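Local structure of putative histidinol-phosphate aminotransferase (Erwinia carotovora atroseptica, 3LY1) at residues 165-170 and 176-181; 193-198 and 205-210; 278-283 and 293-298. The protein binds pyridoxal 5'-phosphate and probably acts as a transaminase, with histidinol phosphate as a putative substrate. All coordinates share one frame; numbering follows the deposited sequence.

Contact 1. Residues 165-170 and 176-181; sequences PWIASK and FIVDEA. With PLP (pyridoxal-5'-phosphate), chain E.
F176 presents the CE2-CZ edge of its ring to the face of the W166 indole in a T-shaped stack: the planes stand at 85° and the centroid of the six-membered indole ring lies 4.8 Å from that of the phenyl ring. F176 CE2 sits above the middle of the indole, and F176 CZ comes within 3.6 Å of W166 CE2. The same phenyl ring is covered on one face by I167, whose CG1 lies 3.6 Å from the F176 centroid and almost on the ring normal, a CH-pi contact. W166 reaches the strand because its CG is anti to the backbone N (chi1 -178°), which swings the indole in toward the phenyl ring. Further along, I167 CD1 touches V178 CG2 more loosely, at 4.3 Å. At the far end of strand 174-179, D179 OD2 accepts a 2.7 Å hydrogen bond from PLP N1, an aspartate-pyridine pairing characteristic of this family of PLP enzymes, and is also hydrogen-bonded to Y146 OH. The contact joins helix 160-168 to the strand that follows it in a beta-alpha-beta unit; W166 also packs on helix 129-137 and strand 143-148, while I167 meets I205 of strand 205-210.

Contact 2. Residues 193-198 and 205-210; sequences SISPMI and IILLKT. With PLP (pyridoxal-5'-phosphate), chain E.
The beta-alpha-beta unit formed by strand 174-179, helix 195-199 and strand 205-210 brings the short helix against its following strand here, and that strand ends at the cofactor. I205 and L207, alternate residues of the strand, both turn toward the helix. I205 CD1 meets M197 CB, the touching atom of this selenomethionine, at 3.6 Å and I194 CG1 at 3.8 Å. I198 spans the two strand residues: its CD1 lies 3.8 Å from L207 CB and also touches I205 CG2. With I198 CG1 anti to the carbonyl carbon (chi1 -62°) and the chain then extended, this methyl is carried across to the strand. I194 CG2 meets L207 CD1, and the other methyl of L207, CD2, rests on S195 CB. S193 OG caps the helix start by accepting from S195 N over 3.1 Å at 165°; E180 OE1 is hydrogen-bonded to the same hydroxyl and E180 OE2 to the I194 amide, while S195 OG is hydrogen-bonded to H64 ND1. At the strand end T210 OG1 donates a 2.6 Å hydrogen bond to PLP O2P and is also hydrogen-bonded to S212 OG, a second partner that positions the hydroxyl on the phosphate. Apolar side chains alone thus join helix and strand, the polar bonds lying at the two ends, round S193 and at T210 on the cofactor phosphate.

Contact 3. Residues 278-283 and 293-298; sequences KALEDL and NFVFHQ
A small, buried helix-on-strand packing, this contact lies away from the cofactor-binding sheet, where the C-terminal part of helix 259-283 rests against strand 294-298 of a two-stranded antiparallel sheet. L280 supplies the whole helix side. L280 CD2 stands over the middle of the H297 imidazole, 3.5 Å from the ring centroid and 8° off the normal, a CH-pi contact over the face. The other branch, L280 CD1, lies 3.8 Å from H297 CB and meets V295 CG1 tip to tip at 4.0 Å. The L280 and H297 side chains cross at about a right angle. H297 CG sits between its own backbone N and carbonyl carbon (chi1 75°), which holds the ring back over the chain, within reach of the next carbonyl. There H297 ND1 donates to Q298 O over 2.9 Å at 156°; the acceptor is near the imidazole plane, although the donor stands above the plane of the carbonyl. This bond helps fix the ring's rotation, keeping its face to L280. L280 also packs on M345 of helix 335-350, while H297 touches C328 and I330 of the partner strand 327-331, and V295 reaches back to L276 and L277 of helix 259-283.

Overall arrangement
From the N terminus the three contacts follow in series, each closing a short loop before the next opens. Contact 1 joins helix 160-168 to strand 174-179, and contact 2 then ties helix 195-199 to strand 205-210, the neighbour of 174-179 in the seven-stranded mixed sheet. Their centres are 8 Å apart and they touch directly: V178 N approaches I206 O at 2.7 Å, a probable hydrogen bond between the strands. Both strands lead to PLP. Contact 3 closes much later, between helix 259-283 and strand 294-298 of a separate two-stranded sheet. Its centre is about 30 Å from the centres of the other two, which it does not touch.

Contact 1. Residues 165-170 and 176-181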
loop_
_atom_site.group_PDB
_atom_site.type_symbol
_atom_site.label_atom_id
_atom_site.label_comp_id
_atom_site.label_asym_id
_atom_site.label_seq_id
_atom_site.Cartn_x
_atom_site.Cartn_y
_atom_site.Cartn_z
ATOM N N PRO A 165 -26.713 16.654 11.097
ATOM C CA PRO A 165 -27.939 16.128 11.702
ATOM C C PRO A 165 -28.415 14.854 11.065
ATOM O O PRO A 165 -29.065 14.069 11.728
ATOM C CB PRO A 165 -28.992 17.228 11.439
ATOM C CG PRO A 165 -28.239 18.436 11.134
ATOM C CD PRO A 165 -26.951 17.965 10.484
ATOM N N TRP A 166 -28.142 14.669 9.778
ATOM C CA TRP A 166 -28.438 13.385 9.137
ATOM C C TRP A 166 -27.658 12.250 9.808
ATOM O O TRP A 166 -28.243 11.231 10.189
ATOM C CB TRP A 166 -28.105 13.455 7.655
ATOM C CG TRP A 166 -28.419 12.206 6.864
ATOM C CD1 TRP A 166 -29.308 11.212 7.179
ATOM C CD2 TRP A 166 -27.862 11.855 5.599
ATOM N NE1 TRP A 166 -29.322 10.259 6.186
ATOM C CE2 TRP A 166 -28.446 10.635 5.203
ATOM C CE3 TRP A 166 -26.936 12.467 4.755
ATOM C CZ2 TRP A 166 -28.139 10.021 3.994
ATOM C CZ3 TRP A 166 -26.618 11.846 3.561
ATOM C CH2 TRP A 166 -27.213 10.638 3.196
ATOM N N ILE A 167 -26.355 12.461 10.001
ATOM C CA ILE A 167 -25.498 11.416 10.590
ATOM C C ILE A 167 -25.873 11.183 12.058
ATOM O O ILE A 167 -25.956 10.044 12.521
ATOM C CB ILE A 167 -24.004 11.762 10.451
ATOM C CG1 ILE A 167 -23.639 11.846 8.960
ATOM C CG2 ILE A 167 -23.115 10.732 11.240
ATOM C CD1 ILE A 167 -22.174 12.211 8.679
ATOM N N ALA A 168 -26.134 12.269 12.770
ATOM C CA ALA A 168 -26.486 12.207 14.170
ATOM C C ALA A 168 -27.822 11.472 14.371
ATOM O O ALA A 168 -28.054 10.915 15.421
ATOM C CB ALA A 168 -26.519 13.613 14.775
ATOM N N SER A 169 -28.692 11.457 13.355
ATOM C CA SER A 169 -29.983 10.777 13.457
ATOM C C SER A 169 -29.843 9.254 13.389
ATOM O O SER A 169 -30.816 8.556 13.607
ATOM C CB SER A 169 -30.974 11.273 12.379
ATOM O OG SER A 169 -30.727 10.720 11.089
ATOM N N LYS A 170 -28.657 8.742 13.051
ATOM C CA LYS A 170 -28.404 7.294 12.978
ATOM C C LYS A 170 -29.408 6.474 12.157
ATOM O O LYS A 170 -30.037 5.552 12.678
ATOM C CB LYS A 170 -28.320 6.700 14.380
ATOM C CG LYS A 170 -27.169 7.276 15.179
ATOM C CD LYS A 170 -27.087 6.685 16.579
ATOM C CE LYS A 170 -26.398 7.683 17.534
ATOM N NZ LYS A 170 -25.209 8.426 16.915
ATOM N N PHE A 176 -21.496 5.948 7.098
ATOM C CA PHE A 176 -21.147 7.138 6.363
ATOM C C PHE A 176 -19.641 7.127 6.210
ATOM O O PHE A 176 -18.923 6.991 7.195
ATOM C CB PHE A 176 -21.570 8.410 7.114
ATOM C CG PHE A 176 -23.033 8.629 7.146
ATOM C CD1 PHE A 176 -23.814 8.028 8.121
ATOM C CD2 PHE A 176 -23.647 9.409 6.165
ATOM C CE1 PHE A 176 -25.212 8.187 8.110
ATOM C CE2 PHE A 176 -25.028 9.580 6.154
ATOM C CZ PHE A 176 -25.816 8.958 7.095
ATOM N N ILE A 177 -19.165 7.243 4.981
ATOM C CA ILE A 177 -17.757 7.489 4.703
ATOM C C ILE A 177 -17.640 8.947 4.258
ATOM O O ILE A 177 -18.212 9.345 3.242
ATOM C CB ILE A 177 -17.216 6.583 3.581
ATOM C CG1 ILE A 177 -17.363 5.084 3.904
ATOM C CG2 ILE A 177 -15.742 6.930 3.256
ATOM C CD1 ILE A 177 -17.181 4.163 2.676
ATOM N N VAL A 178 -16.870 9.740 5.000
ATOM C CA VAL A 178 -16.697 11.143 4.718
ATOM C C VAL A 178 -15.241 11.377 4.345
ATOM O O VAL A 178 -14.340 11.107 5.144
ATOM C CB VAL A 178 -17.089 12.070 5.928
ATOM C CG1 VAL A 178 -17.083 13.533 5.517
ATOM C CG2 VAL A 178 -18.467 11.673 6.531
ATOM N N ASP A 179 -15.029 11.845 3.112
ATOM C CA ASP A 179 -13.708 11.936 2.489
ATOM C C ASP A 179 -13.297 13.391 2.471
ATOM O O ASP A 179 -13.798 14.177 1.670
ATOM C CB ASP A 179 -13.759 11.283 1.077
ATOM C CG ASP A 179 -12.408 11.238 0.369
ATOM O OD1 ASP A 179 -11.456 11.995 0.784
ATOM O OD2 ASP A 179 -12.312 10.445 -0.647
ATOM N N GLU A 180 -12.387 13.751 3.380
ATOM C CA GLU A 180 -11.957 15.120 3.533
ATOM C C GLU A 180 -10.550 15.340 3.007
ATOM O O GLU A 180 -9.792 16.123 3.572
ATOM C CB GLU A 180 -12.081 15.517 4.993
ATOM C CG GLU A 180 -13.562 15.476 5.485
ATOM C CD GLU A 180 -13.783 15.975 6.931
ATOM O OE1 GLU A 180 -12.822 16.416 7.624
ATOM O OE2 GLU A 180 -14.964 15.925 7.363
ATOM N N ALA A 181 -10.216 14.663 1.899
ATOM C CA ALA A 181 -8.923 14.810 1.212
ATOM C C ALA A 181 -8.509 16.267 1.100
ATOM O O ALA A 181 -7.368 16.600 1.400
ATOM C CB ALA A 181 -8.986 14.157 -0.189
HETATM N N1 PLP E . -10.251 11.110 -2.183
HETATM C C2 PLP E . -10.405 12.120 -3.110
HETATM C C2A PLP E . -11.647 12.974 -3.049
HETATM C C3 PLP E . -9.421 12.286 -4.086
HETATM O O3 PLP E . -9.582 13.267 -5.010
HETATM C C4 PLP E . -8.298 11.430 -4.106
HETATM C C4A PLP E . -7.164 11.676 -5.068
HETATM O O4A PLP E . -7.485 11.820 -6.236
HETATM C C5 PLP E . -8.167 10.405 -3.162
HETATM C C6 PLP E . -9.180 10.263 -2.213
HETATM C C5A PLP E . -6.993 9.451 -3.148
HETATM O O4P PLP E . -5.715 10.076 -2.924
HETATM P P PLP E . -4.538 9.302 -2.173
HETATM O O1P PLP E . -4.588 7.826 -2.412
HETATM O O2P PLP E . -4.774 9.685 -0.736
HETATM O O3P PLP E . -3.309 9.975 -2.762
#

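Contact 2. Residues 193-198 and 205-210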
loop_
_atom_site.group_PDB
_atom_site.type_symbol
_atom_site.label_atom_id
_atom_site.label_comp_id
_atom_site.label_asym_id
_atom_site.label_seq_id
_atom_site.Cartn_x
_atom_site.Cartn_y
_atom_site.Cartn_z
ATOM N N SER A 193 -15.110 20.029 9.643
ATOM C CA SER A 193 -14.659 18.618 9.673
ATOM C C SER A 193 -15.619 17.787 10.541
ATOM O O SER A 193 -16.160 18.262 11.569
ATOM C CB SER A 193 -13.221 18.443 10.167
ATOM O OG SER A 193 -12.887 17.053 10.271
ATOM N N ILE A 194 -15.869 16.559 10.099
ATOM C CA ILE A 194 -16.731 15.643 10.822
ATOM C C ILE A 194 -16.009 15.032 12.011
ATOM O O ILE A 194 -16.618 14.375 12.842
ATOM C CB ILE A 194 -17.294 14.554 9.883
ATOM C CG1 ILE A 194 -18.599 13.968 10.450
ATOM C CG2 ILE A 194 -16.254 13.451 9.536
ATOM C CD1 ILE A 194 -19.778 14.867 10.257
ATOM N N SER A 195 -14.710 15.234 12.083
ATOM C CA SER A 195 -13.881 14.643 13.127
ATOM C C SER A 195 -14.403 14.724 14.579
ATOM O O SER A 195 -14.347 13.712 15.302
ATOM C CB SER A 195 -12.454 15.211 13.056
ATOM O OG SER A 195 -11.591 14.423 13.847
ATOM N N PRO A 196 -14.908 15.905 15.015
ATOM C CA PRO A 196 -15.373 15.926 16.398
ATOM C C PRO A 196 -16.546 14.954 16.684
ATOM O O PRO A 196 -16.675 14.510 17.822
ATOM C CB PRO A 196 -15.761 17.385 16.619
ATOM C CG PRO A 196 -14.890 18.138 15.681
ATOM C CD PRO A 196 -14.869 17.259 14.450
HETATM N N MSE A 197 -17.367 14.605 15.686
HETATM C CA MSE A 197 -18.449 13.640 15.915
HETATM C C MSE A 197 -17.882 12.247 16.279
HETATM O O MSE A 197 -18.487 11.491 17.030
HETATM C CB MSE A 197 -19.388 13.566 14.701
HETATM C CG MSE A 197 -19.980 14.925 14.266
HETATM SE SE MSE A 197 -20.985 15.818 15.659
HETATM C CE MSE A 197 -19.841 17.347 16.063
ATOM N N ILE A 198 -16.706 11.921 15.775
ATOM C CA ILE A 198 -16.055 10.635 16.106
ATOM C C ILE A 198 -15.427 10.697 17.516
ATOM O O ILE A 198 -15.558 9.776 18.343
ATOM C CB ILE A 198 -14.997 10.262 15.045
ATOM C CG1 ILE A 198 -15.663 10.086 13.668
ATOM C CG2 ILE A 198 -14.188 8.989 15.486
ATOM C CD1 ILE A 198 -14.678 10.144 12.460
ATOM N N ILE A 205 -19.534 6.590 11.390
ATOM C CA ILE A 205 -18.743 7.471 10.539
ATOM C C ILE A 205 -17.324 6.951 10.358
ATOM O O ILE A 205 -16.652 6.662 11.345
ATOM C CB ILE A 205 -18.559 8.898 11.132
ATOM C CG1 ILE A 205 -19.868 9.491 11.630
ATOM C CG2 ILE A 205 -17.845 9.793 10.095
ATOM C CD1 ILE A 205 -19.725 10.863 12.374
ATOM N N ILE A 206 -16.878 6.881 9.099
ATOM C CA ILE A 206 -15.463 6.715 8.706
ATOM C C ILE A 206 -15.025 8.045 8.039
ATOM O O ILE A 206 -15.587 8.484 7.028
ATOM C CB ILE A 206 -15.293 5.471 7.721
ATOM C CG1 ILE A 206 -15.732 4.167 8.397
ATOM C CG2 ILE A 206 -13.866 5.361 7.141
ATOM C CD1 ILE A 206 -16.142 2.975 7.376
ATOM N N LEU A 207 -14.059 8.703 8.654
ATOM C CA LEU A 207 -13.391 9.854 8.081
ATOM C C LEU A 207 -12.135 9.381 7.403
ATOM O O LEU A 207 -11.314 8.667 8.001
ATOM C CB LEU A 207 -13.024 10.845 9.164
ATOM C CG LEU A 207 -12.139 12.036 8.826
ATOM C CD1 LEU A 207 -12.758 12.876 7.692
ATOM C CD2 LEU A 207 -11.937 12.858 10.078
ATOM N N LEU A 208 -11.964 9.793 6.168
ATOM C CA LEU A 208 -10.757 9.475 5.413
ATOM C C LEU A 208 -10.002 10.754 5.148
ATOM O O LEU A 208 -10.600 11.784 4.719
ATOM C CB LEU A 208 -11.108 8.809 4.105
ATOM C CG LEU A 208 -11.794 7.447 4.178
ATOM C CD1 LEU A 208 -12.139 7.033 2.808
ATOM C CD2 LEU A 208 -10.943 6.358 4.950
ATOM N N LYS A 209 -8.696 10.667 5.397
ATOM C CA LYS A 209 -7.789 11.772 5.156
ATOM C C LYS A 209 -6.503 11.275 4.511
ATOM O O LYS A 209 -6.221 10.071 4.476
ATOM C CB LYS A 209 -7.535 12.579 6.451
ATOM C CG LYS A 209 -8.733 13.527 6.805
ATOM C CD LYS A 209 -8.488 14.435 8.008
ATOM C CE LYS A 209 -7.444 15.518 7.680
ATOM N NZ LYS A 209 -7.985 16.611 6.789
ATOM N N THR A 210 -5.751 12.205 3.930
ATOM C CA THR A 210 -4.560 11.873 3.146
ATOM C C THR A 210 -3.503 12.955 3.346
ATOM O O THR A 210 -3.851 14.071 3.647
ATOM C CB THR A 210 -4.881 11.735 1.653
ATOM O OG1 THR A 210 -3.705 11.297 0.944
ATOM C CG2 THR A 210 -5.405 13.044 1.080
HETATM N N1 PLP E . -10.251 11.110 -2.183
HETATM C C2 PLP E . -10.405 12.120 -3.110
HETATM C C2A PLP E . -11.647 12.974 -3.049
HETATM C C3 PLP E . -9.421 12.286 -4.086
HETATM O O3 PLP E . -9.582 13.267 -5.010
HETATM C C4 PLP E . -8.298 11.430 -4.106
HETATM C C4A PLP E . -7.164 11.676 -5.068
HETATM O O4A PLP E . -7.485 11.820 -6.236
HETATM C C5 PLP E . -8.167 10.405 -3.162
HETATM C C6 PLP E . -9.180 10.263 -2.213
HETATM C C5A PLP E . -6.993 9.451 -3.148
HETATM O O4P PLP E . -5.715 10.076 -2.924
HETATM P P PLP E . -4.538 9.302 -2.173
HETATM O O1P PLP E . -4.588 7.826 -2.412
HETATM O O2P PLP E . -4.774 9.685 -0.736
HETATM O O3P PLP E . -3.309 9.975 -2.762
#

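Contact 3. Residues 278-283 and 293-298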
loop_
_atom_site.group_PDB
_atom_site.type_symbol
_atom_site.label_atom_id
_atom_site.label_comp_id
_atom_site.label_asym_id
_atom_site.label_seq_id
_atom_site.Cartn_x
_atom_site.Cartn_y
_atom_site.Cartn_z
ATOM N N LYS A 278 -10.081 35.205 -12.082
ATOM C CA LYS A 278 -10.001 36.478 -12.813
ATOM C C LYS A 278 -10.128 36.223 -14.315
ATOM O O LYS A 278 -10.887 36.895 -14.995
ATOM C CB LYS A 278 -8.678 37.210 -12.506
ATOM C CG LYS A 278 -8.618 38.676 -12.983
ATOM C CD LYS A 278 -7.259 39.340 -12.694
ATOM C CE LYS A 278 -6.968 40.544 -13.607
ATOM N NZ LYS A 278 -8.029 41.582 -13.527
ATOM N N ALA A 279 -9.380 35.238 -14.837
ATOM C CA ALA A 279 -9.477 34.862 -16.270
ATOM C C ALA A 279 -10.880 34.366 -16.675
ATOM O O ALA A 279 -11.393 34.762 -17.729
ATOM C CB ALA A 279 -8.387 33.831 -16.667
ATOM N N LEU A 280 -11.509 33.530 -15.843
ATOM C CA LEU A 280 -12.853 33.002 -16.123
ATOM C C LEU A 280 -13.937 34.115 -16.176
ATOM O O LEU A 280 -14.812 34.128 -17.068
ATOM C CB LEU A 280 -13.232 31.894 -15.122
ATOM C CG LEU A 280 -12.382 30.618 -15.215
ATOM C CD1 LEU A 280 -12.654 29.698 -14.016
ATOM C CD2 LEU A 280 -12.651 29.850 -16.551
ATOM N N GLU A 281 -13.873 35.016 -15.203
ATOM C CA GLU A 281 -14.683 36.232 -15.179
ATOM C C GLU A 281 -14.507 37.122 -16.415
ATOM O O GLU A 281 -15.486 37.594 -16.964
ATOM C CB GLU A 281 -14.407 37.013 -13.892
ATOM C CG GLU A 281 -15.132 36.354 -12.754
ATOM C CD GLU A 281 -14.763 36.894 -11.425
ATOM O OE1 GLU A 281 -14.064 37.941 -11.381
ATOM O OE2 GLU A 281 -15.169 36.262 -10.419
ATOM N N ASP A 282 -13.276 37.309 -16.873
ATOM C CA ASP A 282 -13.030 38.087 -18.091
ATOM C C ASP A 282 -13.664 37.385 -19.305
ATOM O O ASP A 282 -14.180 38.024 -20.195
ATOM C CB ASP A 282 -11.541 38.230 -18.330
ATOM C CG ASP A 282 -10.848 39.166 -17.307
ATOM O OD1 ASP A 282 -11.529 39.904 -16.546
ATOM O OD2 ASP A 282 -9.602 39.144 -17.270
ATOM N N LEU A 283 -13.592 36.062 -19.330
ATOM C CA LEU A 283 -14.105 35.260 -20.442
ATOM C C LEU A 283 -15.601 34.966 -20.338
ATOM O O LEU A 283 -16.217 34.388 -21.270
ATOM C CB LEU A 283 -13.322 33.941 -20.500
ATOM C CG LEU A 283 -11.844 34.077 -20.863
ATOM C CD1 LEU A 283 -11.162 32.719 -20.644
ATOM C CD2 LEU A 283 -11.752 34.577 -22.305
ATOM N N ASN A 293 -8.051 22.449 -4.229
ATOM C CA ASN A 293 -6.919 22.936 -5.045
ATOM C C ASN A 293 -7.182 22.741 -6.553
ATOM O O ASN A 293 -6.281 22.402 -7.330
ATOM C CB ASN A 293 -5.586 22.306 -4.566
ATOM C CG ASN A 293 -5.520 20.788 -4.732
ATOM O OD1 ASN A 293 -6.514 20.141 -5.025
ATOM N ND2 ASN A 293 -4.314 20.223 -4.552
ATOM N N PHE A 294 -8.439 22.962 -6.948
ATOM C CA PHE A 294 -8.873 22.840 -8.348
ATOM C C PHE A 294 -10.174 23.621 -8.573
ATOM O O PHE A 294 -10.862 23.949 -7.609
ATOM C CB PHE A 294 -9.111 21.377 -8.732
ATOM C CG PHE A 294 -10.041 20.634 -7.768
ATOM C CD1 PHE A 294 -9.532 20.048 -6.619
ATOM C CD2 PHE A 294 -11.390 20.524 -8.026
ATOM C CE1 PHE A 294 -10.353 19.374 -5.732
ATOM C CE2 PHE A 294 -12.234 19.828 -7.162
ATOM C CZ PHE A 294 -11.715 19.269 -6.000
ATOM N N VAL A 295 -10.497 23.923 -9.834
ATOM C CA VAL A 295 -11.689 24.686 -10.159
ATOM C C VAL A 295 -12.433 23.937 -11.253
ATOM O O VAL A 295 -11.812 23.390 -12.214
ATOM C CB VAL A 295 -11.332 26.143 -10.630
ATOM C CG1 VAL A 295 -12.608 26.913 -11.194
ATOM C CG2 VAL A 295 -10.650 26.932 -9.535
ATOM N N PHE A 296 -13.747 23.859 -11.090
ATOM C CA PHE A 296 -14.599 23.230 -12.071
ATOM C C PHE A 296 -15.278 24.383 -12.792
ATOM O O PHE A 296 -15.927 25.210 -12.167
ATOM C CB PHE A 296 -15.594 22.295 -11.376
ATOM C CG PHE A 296 -16.136 21.182 -12.249
ATOM C CD1 PHE A 296 -15.291 20.232 -12.808
ATOM C CD2 PHE A 296 -17.509 21.026 -12.404
ATOM C CE1 PHE A 296 -15.803 19.158 -13.560
ATOM C CE2 PHE A 296 -18.031 19.943 -13.165
ATOM C CZ PHE A 296 -17.179 19.028 -13.729
ATOM N N HIS A 297 -15.052 24.496 -14.095
ATOM C CA HIS A 297 -15.692 25.550 -14.902
ATOM C C HIS A 297 -16.280 25.039 -16.210
ATOM O O HIS A 297 -15.919 23.948 -16.704
ATOM C CB HIS A 297 -14.762 26.731 -15.138
ATOM C CG HIS A 297 -13.670 26.511 -16.152
ATOM N ND1 HIS A 297 -13.865 26.693 -17.505
ATOM C CD2 HIS A 297 -12.350 26.227 -16.001
ATOM C CE1 HIS A 297 -12.713 26.517 -18.147
ATOM N NE2 HIS A 297 -11.773 26.234 -17.255
ATOM N N GLN A 298 -17.193 25.854 -16.741
ATOM C CA GLN A 298 -17.947 25.513 -17.922
ATOM C C GLN A 298 -17.157 25.846 -19.174
ATOM O O GLN A 298 -16.242 26.674 -19.146
ATOM C CB GLN A 298 -19.284 26.272 -17.915
ATOM C CG GLN A 298 -20.351 25.640 -18.778
ATOM C CD GLN A 298 -21.679 26.414 -18.733
ATOM O OE1 GLN A 298 -22.049 26.957 -17.706
ATOM N NE2 GLN A 298 -22.379 26.459 -19.859
#